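Fructosyl amine:oxygen oxidoreductase (Neosartorya fumigata, PDB 4WCT) probably catalyses the oxidative deglycation of fructosyl amines (Amadori products) by molecular oxygen, using a bound flavin-adenine dinucleotide as cofactor. Local coordinates at residues 36-41 and 197-202; 273-278 and 284-289. One frame throughout, in Å; residues are numbered along the deposited sequence.

Contact 1 of 2, residues 36-41 and 197-202; sequences WGCSTA and VRFVTG. With FAD (flavin-adenine dinucleotide), chain C.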
ATOM      1  N   TRP A  36       4.245   7.524   1.241  1.00  7.44           N
ATOM      2  CA  TRP A  36       5.078   7.764   2.401  1.00  6.91           C
ATOM      3  C   TRP A  36       5.982   8.988   2.278  1.00  7.87           C
ATOM      4  O   TRP A  36       6.181   9.719   3.261  1.00  9.30           O
ATOM      5  CB  TRP A  36       5.901   6.536   2.748  1.00  6.57           C
ATOM      6  CG  TRP A  36       5.110   5.326   3.203  1.00  6.71           C
ATOM      7  CD1 TRP A  36       3.731   5.199   3.285  1.00  7.49           C
ATOM      8  CD2 TRP A  36       5.653   4.144   3.796  1.00  7.89           C
ATOM      9  NE1 TRP A  36       3.400   3.977   3.864  1.00  7.75           N
ATOM     10  CE2 TRP A  36       4.559   3.341   4.224  1.00  8.61           C
ATOM     11  CE3 TRP A  36       6.965   3.693   4.050  1.00  7.90           C
ATOM     12  CZ2 TRP A  36       4.741   2.105   4.833  1.00  9.96           C
ATOM     13  CZ3 TRP A  36       7.131   2.472   4.687  1.00  8.37           C
ATOM     14  CH2 TRP A  36       6.028   1.701   5.078  1.00  8.75           C
ATOM     15  N   GLY A  37       6.378   9.291   1.039  1.00  7.76           N
ATOM     16  CA  GLY A  37       7.194  10.455   0.750  1.00  8.59           C
ATOM     17  C   GLY A  37       6.461  11.747   0.965  1.00  8.77           C
ATOM     18  O   GLY A  37       7.004  12.666   1.582  1.00  9.90           O
ATOM     19  N   CYS A  38       5.199  11.818   0.551  1.00  9.12           N
ATOM     20  CA  CYS A  38       4.430  13.031   0.777  1.00  9.27           C
ATOM     21  C   CYS A  38       4.106  13.178   2.246  1.00  9.83           C
ATOM     22  O   CYS A  38       4.123  14.297   2.756  1.00  9.80           O
ATOM     23  CB  CYS A  38       3.165  13.076  -0.085  1.00  9.88           C
ATOM     24  SG  CYS A  38       3.464  13.306  -1.851  1.00 12.35           S
ATOM     25  N   SER A  39       3.807  12.072   2.933  1.00  9.16           N
ATOM     26  CA  SER A  39       3.555  12.148   4.366  1.00  8.49           C
ATOM     27  C   SER A  39       4.799  12.657   5.075  1.00  8.95           C
ATOM     28  O   SER A  39       4.716  13.495   5.980  1.00  9.83           O
ATOM     29  CB  SER A  39       3.130  10.794   4.936  1.00 10.57           C
ATOM     30  OG  SER A  39       2.799  10.855   6.322  1.00  9.76           O
ATOM     31  N   THR A  40       5.956  12.092   4.721  1.00  8.38           N
ATOM     32  CA  THR A  40       7.224  12.496   5.324  1.00  8.80           C
ATOM     33  C   THR A  40       7.511  13.985   5.070  1.00  8.79           C
ATOM     34  O   THR A  40       7.817  14.729   6.010  1.00  9.77           O
ATOM     35  CB  THR A  40       8.365  11.635   4.778  1.00 10.10           C
ATOM     36  OG1 THR A  40       8.154  10.262   5.133  1.00  9.48           O
ATOM     37  CG2 THR A  40       9.700  12.104   5.321  1.00 12.27           C
ATOM     38  N   ALA A  41       7.253  14.457   3.858  1.00  8.46           N
ATOM     39  CA  ALA A  41       7.529  15.857   3.521  1.00 10.29           C
ATOM     40  C   ALA A  41       6.660  16.761   4.408  1.00  9.86           C
ATOM     41  O   ALA A  41       7.125  17.769   4.954  1.00  9.90           O
ATOM     42  CB  ALA A  41       7.229  16.107   2.062  1.00 11.13           C
ATOM     43  N   VAL A 197       8.088  23.043   1.286  1.00 11.11           N
ATOM     44  CA  VAL A 197       8.887  21.927   0.728  1.00 10.50           C
ATOM     45  C   VAL A 197       9.006  22.126  -0.763  1.00 10.50           C
ATOM     46  O   VAL A 197       8.055  22.523  -1.422  1.00 10.99           O
ATOM     47  CB  VAL A 197       8.205  20.571   1.054  1.00 10.78           C
ATOM     48  CG1 VAL A 197       8.935  19.416   0.358  1.00 13.73           C
ATOM     49  CG2 VAL A 197       8.149  20.427   2.571  1.00 12.02           C
ATOM     50  N   ARG A 198      10.180  21.790  -1.309  1.00 10.88           N
ATOM     51  CA  ARG A 198      10.435  21.886  -2.722  1.00 14.06           C
ATOM     52  C   ARG A 198      10.320  20.502  -3.382  1.00 13.43           C
ATOM     53  O   ARG A 198      10.785  19.524  -2.836  1.00 15.59           O
ATOM     54  CB  ARG A 198      11.839  22.432  -2.956  1.00 17.26           C
ATOM     55  CG  ARG A 198      12.267  22.360  -4.410  1.00 28.18           C
ATOM     56  CD  ARG A 198      13.280  23.443  -4.789  1.00 40.94           C
ATOM     57  NE  ARG A 198      14.235  22.980  -5.804  1.00 46.05           N
ATOM     58  CZ  ARG A 198      15.405  22.405  -5.517  1.00 58.76           C
ATOM     59  NH1 ARG A 198      15.753  22.189  -4.243  1.00 45.74           N
ATOM     60  NH2 ARG A 198      16.225  22.045  -6.499  1.00 49.71           N
ATOM     61  N   PHE A 199       9.501  20.437  -4.409  1.00 12.62           N
ATOM     62  CA  PHE A 199       9.240  19.191  -5.148  1.00 12.80           C
ATOM     63  C   PHE A 199       9.828  19.319  -6.540  1.00 14.61           C
ATOM     64  O   PHE A 199       9.550  20.282  -7.258  1.00 16.51           O
ATOM     65  CB  PHE A 199       7.722  18.927  -5.228  1.00 12.70           C
ATOM     66  CG  PHE A 199       7.127  18.422  -3.948  1.00 12.33           C
ATOM     67  CD1 PHE A 199       6.649  19.309  -2.995  1.00 12.38           C
ATOM     68  CD2 PHE A 199       6.933  17.072  -3.740  1.00 15.04           C
ATOM     69  CE1 PHE A 199       6.149  18.852  -1.798  1.00 12.93           C
ATOM     70  CE2 PHE A 199       6.343  16.610  -2.582  1.00 13.43           C
ATOM     71  CZ  PHE A 199       5.922  17.502  -1.620  1.00 14.44           C
ATOM     72  N   VAL A 200      10.721  18.394  -6.878  1.00 12.64           N
ATOM     73  CA  VAL A 200      11.265  18.273  -8.233  1.00 11.97           C
ATOM     74  C   VAL A 200      10.783  16.961  -8.858  1.00 12.36           C
ATOM     75  O   VAL A 200      11.227  15.868  -8.457  1.00 12.30           O
ATOM     76  CB  VAL A 200      12.791  18.268  -8.172  1.00 13.92           C
ATOM     77  CG1 VAL A 200      13.393  18.082  -9.569  1.00 15.06           C
ATOM     78  CG2 VAL A 200      13.290  19.535  -7.504  1.00 16.80           C
ATOM     79  N   THR A 201       9.740  17.075  -9.666  1.00 13.86           N
ATOM     80  CA  THR A 201       8.931  15.928 -10.064  1.00 17.72           C
ATOM     81  C   THR A 201       8.703  15.962 -11.568  1.00 25.26           C
ATOM     82  O   THR A 201       7.986  16.806 -12.071  1.00 31.48           O
ATOM     83  CB  THR A 201       7.559  15.900  -9.327  1.00 19.32           C
ATOM     84  OG1 THR A 201       6.787  17.063  -9.672  1.00 18.95           O
ATOM     85  CG2 THR A 201       7.737  15.825  -7.844  1.00 17.19           C
ATOM     86  N   GLY A 202       9.132  14.915 -12.245  1.00 12.74           N
ATOM     87  CA  GLY A 202       9.208  14.911 -13.673  1.00 14.90           C
ATOM     88  C   GLY A 202      10.460  14.153 -14.057  1.00 12.27           C
ATOM     89  O   GLY A 202      11.321  13.881 -13.196  1.00 12.97           O
TER
HETATM   90  PA  FAD C 500       4.167   4.493  -3.435  1.00  7.84           P
HETATM   91  O1A FAD C 500       2.883   5.085  -2.931  1.00  7.95           O
HETATM   92  O2A FAD C 500       4.162   3.504  -4.558  1.00  8.24           O
HETATM   93  O5B FAD C 500       5.088   5.708  -3.814  1.00  7.42           O
HETATM   94  C5B FAD C 500       6.402   5.471  -4.342  1.00  8.02           C
HETATM   95  C4B FAD C 500       6.831   6.722  -5.101  1.00  8.76           C
HETATM   96  O4B FAD C 500       8.246   6.601  -5.458  1.00  9.41           O
HETATM   97  C3B FAD C 500       6.062   6.964  -6.396  1.00  8.36           C
HETATM   98  O3B FAD C 500       5.460   8.268  -6.434  1.00  9.11           O
HETATM   99  C2B FAD C 500       7.128   6.812  -7.485  1.00  8.78           C
HETATM  100  O2B FAD C 500       6.905   7.567  -8.673  1.00  9.25           O
HETATM  101  C1B FAD C 500       8.407   7.181  -6.729  1.00  8.19           C
HETATM  102  N9A FAD C 500       9.611   6.612  -7.372  1.00  9.37           N
HETATM  103  C8A FAD C 500       9.738   5.420  -7.981  1.00  9.84           C
HETATM  104  N7A FAD C 500      10.978   5.283  -8.505  1.00  9.02           N
HETATM  105  C5A FAD C 500      11.665   6.393  -8.132  1.00  8.42           C
HETATM  106  C6A FAD C 500      12.998   6.915  -8.406  1.00  8.17           C
HETATM  107  N6A FAD C 500      13.883   6.196  -9.119  1.00  8.62           N
HETATM  108  N1A FAD C 500      13.282   8.149  -7.937  1.00  8.53           N
HETATM  109  C2A FAD C 500      12.433   8.882  -7.206  1.00  9.08           C
HETATM  110  N3A FAD C 500      11.176   8.476  -6.955  1.00  8.95           N
HETATM  111  C4A FAD C 500      10.769   7.263  -7.401  1.00  8.52           C
HETATM  112  N1  FAD C 500      -2.566  -0.555   1.620  1.00  8.32           N
HETATM  113  C2  FAD C 500      -3.523  -0.320   2.584  1.00  8.89           C
HETATM  114  O2  FAD C 500      -3.157   0.224   3.624  1.00  8.36           O
HETATM  115  N3  FAD C 500      -4.817  -0.563   2.359  1.00  7.47           N
HETATM  116  C4  FAD C 500      -5.243  -1.184   1.239  1.00  7.08           C
HETATM  117  O4  FAD C 500      -6.453  -1.447   0.992  1.00  8.88           O
HETATM  118  C4X FAD C 500      -4.285  -1.487   0.191  1.00  7.48           C
HETATM  119  N5  FAD C 500      -4.677  -2.091  -0.962  1.00  9.19           N
HETATM  120  C5X FAD C 500      -3.795  -2.128  -2.009  1.00  9.76           C
HETATM  121  C6  FAD C 500      -4.208  -2.519  -3.279  1.00  8.71           C
HETATM  122  C7  FAD C 500      -3.283  -2.652  -4.297  1.00  8.32           C
HETATM  123  C7M FAD C 500      -3.762  -3.001  -5.660  1.00  8.65           C
HETATM  124  C8  FAD C 500      -1.878  -2.312  -4.043  1.00  9.90           C
HETATM  125  C8M FAD C 500      -0.844  -2.388  -5.106  1.00  9.29           C
HETATM  126  C9  FAD C 500      -1.477  -1.825  -2.824  1.00  8.56           C
HETATM  127  C9A FAD C 500      -2.373  -1.771  -1.776  1.00  9.08           C
HETATM  128  N10 FAD C 500      -1.950  -1.368  -0.507  1.00  7.40           N
HETATM  129  C10 FAD C 500      -2.920  -1.126   0.468  1.00  7.50           C
HETATM  130  C1' FAD C 500      -0.573  -1.064  -0.144  1.00  7.28           C
HETATM  131  C2' FAD C 500      -0.245   0.417  -0.242  1.00  6.77           C
HETATM  132  O2' FAD C 500      -0.731   0.869  -1.499  1.00  7.83           O
HETATM  133  C3' FAD C 500       1.278   0.586  -0.150  1.00  6.94           C
HETATM  134  O3' FAD C 500       1.789  -0.175   0.954  1.00  7.61           O
HETATM  135  C4' FAD C 500       1.678   2.058  -0.010  1.00  7.18           C
HETATM  136  O4' FAD C 500       0.925   2.847  -0.930  1.00  8.43           O
HETATM  137  C5' FAD C 500       3.160   2.172  -0.345  1.00  7.16           C
HETATM  138  O5' FAD C 500       3.561   3.531  -0.172  1.00  7.03           O
HETATM  139  P   FAD C 500       5.015   3.994  -0.676  1.00  7.80           P
HETATM  140  O1P FAD C 500       5.137   5.477  -0.408  1.00  8.31           O
HETATM  141  O2P FAD C 500       6.010   3.017  -0.097  1.00  7.92           O
HETATM  142  O3P FAD C 500       4.944   3.752  -2.261  1.00  6.52           O
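Ala41 meets Val197 and Phe199 where the first helix of the Rossmann-type FAD-binding fold, 35-46, comes up to 198-201, an outermost strand of the parallel part of the sheet. The contact between protein segments is apolar and small, burying 147 Å² in all. Ala41 CB points at the strand segment and touches two side chains there: CG1 of Val197 and CZ of Phe199, each 4.1 Å away. The other Val197 branch, CG2, lies 3.7 Å from Ala41 O. The Phe199 CB does not point straight at the helix segment, but with CG anti to the carbonyl carbon (chi1 -76°) the far end of the ring swings in. Cys38 SG then sits 4.4 Å from Phe199 CE2; both it and the Ala41 methyl approach the ring obliquely. Helix 181-194 shares this packing, with Phe189 edge-to-face against Phe199 and Ala192 against Ala41 and Val197.

The polar contacts lie at the helix start; backbone bonds hold the strand to strand 52-56. Trp36 O takes two bonds from opposite faces of its carbonyl plane, from Thr40 N and from Thr40 OG1, the latter 2.8 Å long. The Trp36 indole lies beside the FAD pyrophosphate, with O2P over one face, 4.0 Å above the plane and displaced toward the rim, while NE1 is bonded to Gly389 O. At the N-terminal end of the helix, where the dipole would probably favour a phosphate, Trp36 N donates to FAD O1P at 2.8 Å, nearly straight at 166°.

Contact 2 of 2, residues 273-278 and 284-289; sequences RNLPVL and GFFMEP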
ATOM      1  N   ARG A 273     -23.820   3.837  -1.463  1.00 12.03           N
ATOM      2  CA  ARG A 273     -23.269   4.902  -0.636  1.00 14.67           C
ATOM      3  C   ARG A 273     -23.065   4.441   0.789  1.00 12.74           C
ATOM      4  O   ARG A 273     -23.867   3.664   1.345  1.00 12.99           O
ATOM      5  CB  ARG A 273     -24.200   6.107  -0.627  1.00 21.77           C
ATOM      6  CG  ARG A 273     -24.202   6.908  -1.900  1.00 29.29           C
ATOM      7  CD  ARG A 273     -25.400   7.853  -1.889  1.00 38.69           C
ATOM      8  NE  ARG A 273     -25.444   8.709  -3.067  1.00 49.25           N
ATOM      9  CZ  ARG A 273     -26.437   9.548  -3.343  1.00 49.60           C
ATOM     10  NH1 ARG A 273     -27.490   9.611  -2.543  1.00 62.38           N
ATOM     11  NH2 ARG A 273     -26.396  10.288  -4.443  1.00 53.33           N
ATOM     12  N   ASN A 274     -21.959   4.873   1.391  0.50 11.57           N
ATOM     13  CA  ASN A 274     -21.666   4.565   2.776  0.50 13.89           C
ATOM     14  C   ASN A 274     -21.457   3.066   3.027  0.50 11.65           C
ATOM     15  O   ASN A 274     -21.847   2.542   4.084  0.50 11.61           O
ATOM     16  CB  ASN A 274     -22.795   5.067   3.679  0.50 18.05           C
ATOM     17  CG  ASN A 274     -22.307   5.452   5.058  0.50 21.80           C
ATOM     18  OD1 ASN A 274     -21.174   5.894   5.221  0.50 29.67           O
ATOM     19  ND2 ASN A 274     -23.165   5.299   6.055  0.50 26.57           N
ATOM     20  N   LEU A 275     -20.771   2.399   2.104  1.00  8.21           N
ATOM     21  CA  LEU A 275     -20.689   0.964   2.109  1.00  8.45           C
ATOM     22  C   LEU A 275     -19.508   0.468   2.939  1.00  8.50           C
ATOM     23  O   LEU A 275     -18.398   0.960   2.762  1.00  8.86           O
ATOM     24  CB  LEU A 275     -20.524   0.453   0.671  1.00  8.11           C
ATOM     25  CG  LEU A 275     -21.635   0.788  -0.340  1.00  7.83           C
ATOM     26  CD1 LEU A 275     -21.355   0.138  -1.676  1.00  8.98           C
ATOM     27  CD2 LEU A 275     -23.016   0.391   0.176  1.00  9.49           C
ATOM     28  N   PRO A 276     -19.732  -0.518   3.810  1.00  7.69           N
ATOM     29  CA  PRO A 276     -18.557  -1.149   4.383  1.00  8.09           C
ATOM     30  C   PRO A 276     -17.726  -1.811   3.284  1.00  9.76           C
ATOM     31  O   PRO A 276     -18.268  -2.258   2.260  1.00  8.96           O
ATOM     32  CB  PRO A 276     -19.125  -2.198   5.316  1.00  8.57           C
ATOM     33  CG  PRO A 276     -20.465  -2.507   4.763  1.00 11.03           C
ATOM     34  CD  PRO A 276     -20.970  -1.222   4.177  1.00  9.42           C
ATOM     35  N   VAL A 277     -16.421  -1.905   3.508  1.00  8.77           N
ATOM     36  CA  VAL A 277     -15.571  -2.678   2.591  1.00  9.02           C
ATOM     37  C   VAL A 277     -16.001  -4.129   2.683  1.00  9.41           C
ATOM     38  O   VAL A 277     -16.163  -4.640   3.786  1.00 10.82           O
ATOM     39  CB  VAL A 277     -14.097  -2.531   2.994  1.00 11.60           C
ATOM     40  CG1 VAL A 277     -13.184  -3.381   2.113  1.00 12.88           C
ATOM     41  CG2 VAL A 277     -13.682  -1.057   2.939  1.00 12.19           C
ATOM     42  N   LEU A 278     -16.179  -4.800   1.542  1.00  8.96           N
ATOM     43  CA  LEU A 278     -16.426  -6.233   1.565  1.00  8.31           C
ATOM     44  C   LEU A 278     -15.205  -6.960   1.015  1.00  8.59           C
ATOM     45  O   LEU A 278     -14.890  -6.799  -0.170  1.00  8.49           O
ATOM     46  CB  LEU A 278     -17.639  -6.563   0.715  1.00  7.82           C
ATOM     47  CG  LEU A 278     -17.937  -8.042   0.489  1.00  8.76           C
ATOM     48  CD1 LEU A 278     -18.361  -8.747   1.781  1.00 10.41           C
ATOM     49  CD2 LEU A 278     -19.033  -8.187  -0.546  1.00 11.23           C
ATOM     50  N   GLY A 284     -11.492 -11.495  -3.284  1.00  8.49           N
ATOM     51  CA  GLY A 284     -11.207 -10.075  -3.568  1.00  8.47           C
ATOM     52  C   GLY A 284     -11.974  -9.132  -2.675  1.00  7.77           C
ATOM     53  O   GLY A 284     -12.628  -9.550  -1.721  1.00  8.51           O
ATOM     54  N   PHE A 285     -12.011  -7.876  -3.093  1.00  8.59           N
ATOM     55  CA  PHE A 285     -12.793  -6.882  -2.403  1.00  9.33           C
ATOM     56  C   PHE A 285     -13.298  -5.827  -3.361  1.00  9.85           C
ATOM     57  O   PHE A 285     -12.763  -5.657  -4.445  1.00  8.54           O
ATOM     58  CB  PHE A 285     -12.021  -6.251  -1.236  1.00  9.06           C
ATOM     59  CG  PHE A 285     -10.706  -5.605  -1.614  1.00 10.72           C
ATOM     60  CD1 PHE A 285      -9.515  -6.293  -1.409  1.00 11.20           C
ATOM     61  CD2 PHE A 285     -10.651  -4.292  -2.024  1.00 14.70           C
ATOM     62  CE1 PHE A 285      -8.286  -5.692  -1.692  1.00 15.35           C
ATOM     63  CE2 PHE A 285      -9.430  -3.697  -2.323  1.00 15.22           C
ATOM     64  CZ  PHE A 285      -8.248  -4.393  -2.131  1.00 14.06           C
ATOM     65  N   PHE A 286     -14.298  -5.069  -2.919  1.00 10.34           N
ATOM     66  CA  PHE A 286     -14.712  -3.880  -3.671  1.00  8.71           C
ATOM     67  C   PHE A 286     -14.997  -2.749  -2.744  1.00  9.80           C
ATOM     68  O   PHE A 286     -15.263  -2.971  -1.558  1.00  9.51           O
ATOM     69  CB  PHE A 286     -15.923  -4.139  -4.575  1.00  8.47           C
ATOM     70  CG  PHE A 286     -17.264  -3.928  -3.906  1.00  9.17           C
ATOM     71  CD1 PHE A 286     -17.953  -2.735  -4.079  1.00 10.02           C
ATOM     72  CD2 PHE A 286     -17.860  -4.931  -3.207  1.00 10.25           C
ATOM     73  CE1 PHE A 286     -19.217  -2.571  -3.535  1.00  9.99           C
ATOM     74  CE2 PHE A 286     -19.110  -4.774  -2.631  1.00 10.56           C
ATOM     75  CZ  PHE A 286     -19.771  -3.575  -2.764  1.00 10.35           C
ATOM     76  N   MET A 287     -14.892  -1.529  -3.285  1.00 10.80           N
ATOM     77  CA  MET A 287     -15.239  -0.343  -2.514  1.00 12.28           C
ATOM     78  C   MET A 287     -16.246   0.514  -3.261  1.00  9.37           C
ATOM     79  O   MET A 287     -16.477   0.367  -4.449  1.00  9.92           O
ATOM     80  CB  MET A 287     -14.011   0.477  -2.071  1.00 14.67           C
ATOM     81  CG  MET A 287     -13.409  -0.045  -0.763  1.00 16.41           C
ATOM     82  SD  MET A 287     -11.754   0.422  -0.224  1.00 19.00           S
ATOM     83  CE  MET A 287     -10.727  -0.611  -1.264  1.00 21.93           C
ATOM     84  N   GLU A 288     -16.909   1.379  -2.516  1.00  9.96           N
ATOM     85  CA  GLU A 288     -18.016   2.076  -3.110  1.00 10.46           C
ATOM     86  C   GLU A 288     -17.567   2.974  -4.272  1.00 10.15           C
ATOM     87  O   GLU A 288     -16.444   3.488  -4.311  1.00 11.06           O
ATOM     88  CB  GLU A 288     -18.836   2.823  -2.069  1.00 14.04           C
ATOM     89  CG  GLU A 288     -18.207   4.082  -1.540  1.00 14.27           C
ATOM     90  CD  GLU A 288     -19.034   4.707  -0.428  1.00 14.84           C
ATOM     91  OE1 GLU A 288     -19.719   5.698  -0.690  1.00 15.18           O
ATOM     92  OE2 GLU A 288     -19.005   4.175   0.708  1.00 15.22           O
ATOM     93  N   PRO A 289     -18.469   3.223  -5.201  1.00  9.77           N
ATOM     94  CA  PRO A 289     -18.134   4.032  -6.382  1.00  9.33           C
ATOM     95  C   PRO A 289     -17.620   5.419  -6.014  1.00 11.88           C
ATOM     96  O   PRO A 289     -18.106   6.035  -5.049  1.00 10.82           O
ATOM     97  CB  PRO A 289     -19.457   4.135  -7.107  1.00 11.95           C
ATOM     98  CG  PRO A 289     -20.200   2.893  -6.680  1.00 12.63           C
ATOM     99  CD  PRO A 289     -19.829   2.667  -5.267  1.00 11.71           C
TER
HETATM  100  O   HOH W   1     -16.872   0.742   0.341  1.00 13.39           O
HETATM  101  O   HOH W   2     -17.701  -1.812  -0.298  1.00 14.34           O
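Glu288 reaches back across the antiparallel pair and lays its carboxylate against the backbone of Asn274 and Leu275. Its CG stands between the backbone N and the carbonyl carbon (chi1 75°), and the chain runs extended from there to the two amides. Asn274 N donates to Glu288 OE1 at 3.2 Å, on the syn side but 32° out of the carboxylate plane; Leu275 N comes to Glu288 OE2 at 2.9 Å from above that plane, 45° out of it. OE2 also accepts from Trp178 NE1, so three N-H groups grip the carboxylate and probably favour its charged form.

Leu275 crosses the Glu288 stem at an angle, CD1 3.7 Å from Glu288 CB, and the same methyl approaches the Phe286 ring obliquely near CE1. Leu278 comes to that ring from another quarter: its CD2 lies at the edge, near the ring plane, 4.0 Å from Phe286 CE2. Val277 instead turns CG2 to Met287, 3.8 Å from CG and slightly farther from SD, and both of these side chains also rest on Ile73.

Direct backbone pairing is sparse. Phe286 N gives a weak bond to Leu278 O at 3.3 Å, and Phe285 CA makes a CH···O contact to the same oxygen. Farther along, one water links Leu275 O to Glu288 N, and a second donates to both Pro276 O and Phe286 O while lying over one face of the Phe286 ring. Beyond the waters the Glu288 carboxylate ties the two chains together at the open end of the antiparallel beta hairpin 277-280/284-287.

Contacts 1 and 2 approach different parts of the same FAD, their centres 30 Å apart and their nearest atoms about 16 Å apart, with no direct touch. Contact 1 belongs to the FAD-binding sheet and meets the cofactor at its pyrophosphate, through the start of helix 35-46. Contact 2 belongs to the other large mixed sheet, on the isoalloxazine side, where the Phe285 side chain comes within about 4 Å of the FAD. Ile73 connects the two settings: its backbone N is hydrogen-bonded to FAD, and its side chain touches Val277, Phe285 and Met287. The stretch of FAD from the pyrophosphate to the isoalloxazine thus runs from one contact toward the other.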